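Long-range contact in transmembrane oligosaccharyl transferase (Archaeoglobus fulgidus, PDB 3WAJ), which is an archaeal membrane protein of the STT3/AglB oligosaccharyl transferase family, with a helical transmembrane part and a globular C-terminal part: residues Y607-I612 against V771-R776. Residues are numbered along the deposited sequence; the frame is centred on the assembly and turned at random.
Sequences YVVSDI and VKIFER
Val608 and Phe774 exchange two backbone hydrogen bonds, and Ser610 and Lys772 exchange two more, so the four amide N-H groups of these residues are all satisfied across the contact. Phe774 N donates to Val608 O at 2.8 Å, and the return bond runs from Val608 N to Phe774 O at 2.9 Å. At the other pair, Ser610 N reaches Lys772 O at 2.9 Å and Lys772 N reaches Ser610 O at 2.8 Å. Three carbonyls also take a CA-H contact, the shortest running from Tyr607 CA to Phe774 O at 3.2 Å. With strand axes 160° apart, this is an antiparallel pair inside a mixed sheet of the globular part: 605-611 is flanked on its other edge by 546-548, and 771-776 by 693-698, while helix 501-513 packs against Val609 and Val771. On the face carrying Tyr607, Val609 and Val771, Val609 CG1 meets Val771 CG1 at 3.8 Å. Glu775 keeps CG anti to its backbone N (chi1 -175°), which lays its extended chain alongside the Tyr607 ring; CG comes within 3.7 Å of Tyr607 CE1, and the ring and carboxylate planes differ by 7°. Their polar ends bond elsewhere, the tyrosine hydroxyl with Tyr832 and the carboxylate in a salt bridge with Arg694. On the opposite face, Lys772 NZ forms a salt bridge with Asp686, and Ser610 OG a hydrogen bond with His683 ND1; at the strand end, Asp611 OD1 N-caps the following helix through Met614 N, while its OD2 bonds Trp503 NE1.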
loop_
_atom_site.group_PDB
_atom_site.type_symbol
_atom_site.label_atom_id
_atom_site.label_comp_id
_atom_site.label_asym_id
_atom_site.label_seq_id
_atom_site.Cartn_x
_atom_site.Cartn_y
_atom_site.Cartn_z
ATOM N N TYR A 607 17.852 15.156 1.715
ATOM C CA TYR A 607 18.041 14.203 0.620
ATOM C C TYR A 607 16.778 14.004 -0.179
ATOM O O TYR A 607 15.666 14.049 0.358
ATOM C CB TYR A 607 18.546 12.850 1.127
ATOM C CG TYR A 607 19.852 12.995 1.842
ATOM C CD1 TYR A 607 21.043 13.013 1.128
ATOM C CD2 TYR A 607 19.897 13.170 3.222
ATOM C CE1 TYR A 607 22.249 13.170 1.761
ATOM C CE2 TYR A 607 21.107 13.327 3.877
ATOM C CZ TYR A 607 22.282 13.331 3.134
ATOM O OH TYR A 607 23.501 13.492 3.749
ATOM N N VAL A 608 16.974 13.802 -1.475
ATOM C CA VAL A 608 15.898 13.489 -2.400
ATOM C C VAL A 608 16.200 12.085 -2.938
ATOM O O VAL A 608 17.344 11.792 -3.295
ATOM C CB VAL A 608 15.884 14.482 -3.586
ATOM C CG1 VAL A 608 14.683 14.228 -4.496
ATOM C CG2 VAL A 608 15.906 15.937 -3.098
ATOM N N VAL A 609 15.194 11.215 -2.979
ATOM C CA VAL A 609 15.337 9.916 -3.630
ATOM C C VAL A 609 14.332 9.806 -4.775
ATOM O O VAL A 609 13.112 9.935 -4.570
ATOM C CB VAL A 609 15.125 8.744 -2.660
ATOM C CG1 VAL A 609 15.353 7.418 -3.389
ATOM C CG2 VAL A 609 16.044 8.862 -1.428
ATOM N N SER A 610 14.841 9.572 -5.984
ATOM C CA SER A 610 13.995 9.551 -7.172
ATOM C C SER A 610 14.226 8.281 -7.963
ATOM O O SER A 610 15.373 7.826 -8.122
ATOM C CB SER A 610 14.280 10.788 -8.042
ATOM O OG SER A 610 13.755 10.653 -9.352
ATOM N N ASP A 611 13.145 7.699 -8.473
ATOM C CA ASP A 611 13.303 6.470 -9.244
ATOM C C ASP A 611 12.721 6.556 -10.654
ATOM O O ASP A 611 12.113 7.558 -11.023
ATOM C CB ASP A 611 12.834 5.222 -8.476
ATOM C CG ASP A 611 11.343 4.972 -8.573
ATOM O OD1 ASP A 611 10.555 5.892 -8.928
ATOM O OD2 ASP A 611 10.960 3.826 -8.255
ATOM N N ILE A 612 12.930 5.515 -11.448
ATOM C CA ILE A 612 12.587 5.617 -12.850
ATOM C C ILE A 612 11.076 5.631 -13.014
ATOM O O ILE A 612 10.550 6.089 -14.031
ATOM C CB ILE A 612 13.242 4.496 -13.664
ATOM C CG1 ILE A 612 13.105 4.792 -15.168
ATOM C CG2 ILE A 612 12.636 3.133 -13.285
ATOM C CD1 ILE A 612 13.839 3.822 -16.055
ATOM N N VAL A 771 17.401 3.868 -9.373
ATOM C CA VAL A 771 17.232 4.725 -8.203
ATOM C C VAL A 771 18.379 5.718 -8.122
ATOM O O VAL A 771 19.534 5.339 -8.284
ATOM C CB VAL A 771 17.190 3.905 -6.903
ATOM C CG1 VAL A 771 16.915 4.823 -5.708
ATOM C CG2 VAL A 771 16.123 2.834 -6.988
ATOM N N LYS A 772 18.056 6.988 -7.886
ATOM C CA LYS A 772 19.071 8.030 -7.721
ATOM C C LYS A 772 18.851 8.799 -6.422
ATOM O O LYS A 772 17.717 9.085 -6.053
ATOM C CB LYS A 772 19.078 8.988 -8.916
ATOM C CG LYS A 772 19.548 8.347 -10.203
ATOM C CD LYS A 772 19.320 9.297 -11.361
ATOM C CE LYS A 772 19.315 8.562 -12.685
ATOM N NZ LYS A 772 19.425 9.531 -13.794
ATOM N N ILE A 773 19.942 9.121 -5.736
ATOM C CA ILE A 773 19.873 9.894 -4.505
ATOM C C ILE A 773 20.586 11.235 -4.675
ATOM O O ILE A 773 21.720 11.300 -5.147
ATOM C CB ILE A 773 20.513 9.125 -3.346
ATOM C CG1 ILE A 773 19.799 7.795 -3.149
ATOM C CG2 ILE A 773 20.478 9.925 -2.052
ATOM C CD1 ILE A 773 20.462 6.910 -2.097
ATOM N N PHE A 774 19.927 12.309 -4.276
ATOM C CA PHE A 774 20.532 13.628 -4.326
ATOM C C PHE A 774 20.607 14.236 -2.922
ATOM O O PHE A 774 19.794 13.910 -2.047
ATOM C CB PHE A 774 19.711 14.539 -5.233
ATOM C CG PHE A 774 19.588 14.033 -6.644
ATOM C CD1 PHE A 774 20.403 14.546 -7.652
ATOM C CD2 PHE A 774 18.660 13.043 -6.970
ATOM C CE1 PHE A 774 20.309 14.079 -8.971
ATOM C CE2 PHE A 774 18.552 12.572 -8.293
ATOM C CZ PHE A 774 19.384 13.096 -9.292
ATOM N N GLU A 775 21.577 15.123 -2.714
ATOM C CA GLU A 775 21.684 15.863 -1.465
ATOM C C GLU A 775 21.310 17.315 -1.692
ATOM O O GLU A 775 21.809 17.961 -2.624
ATOM C CB GLU A 775 23.107 15.809 -0.890
ATOM C CG GLU A 775 23.219 16.484 0.474
ATOM C CD GLU A 775 24.642 16.540 1.000
ATOM O OE1 GLU A 775 25.589 16.374 0.192
ATOM O OE2 GLU A 775 24.809 16.762 2.224
ATOM N N ARG A 776 20.429 17.832 -0.839
ATOM C CA ARG A 776 20.116 19.254 -0.874
ATOM C C ARG A 776 21.216 20.000 -0.121
ATOM O O ARG A 776 21.630 19.605 0.970
ATOM C CB ARG A 776 18.739 19.540 -0.272
ATOM C CG ARG A 776 18.394 21.009 -0.225
ATOM C CD ARG A 776 16.911 21.259 0.043
ATOM N NE ARG A 776 16.696 22.697 0.164
ATOM C CZ ARG A 776 16.524 23.340 1.313
ATOM N NH1 ARG A 776 16.472 22.661 2.448
ATOM N NH2 ARG A 776 16.378 24.662 1.319
#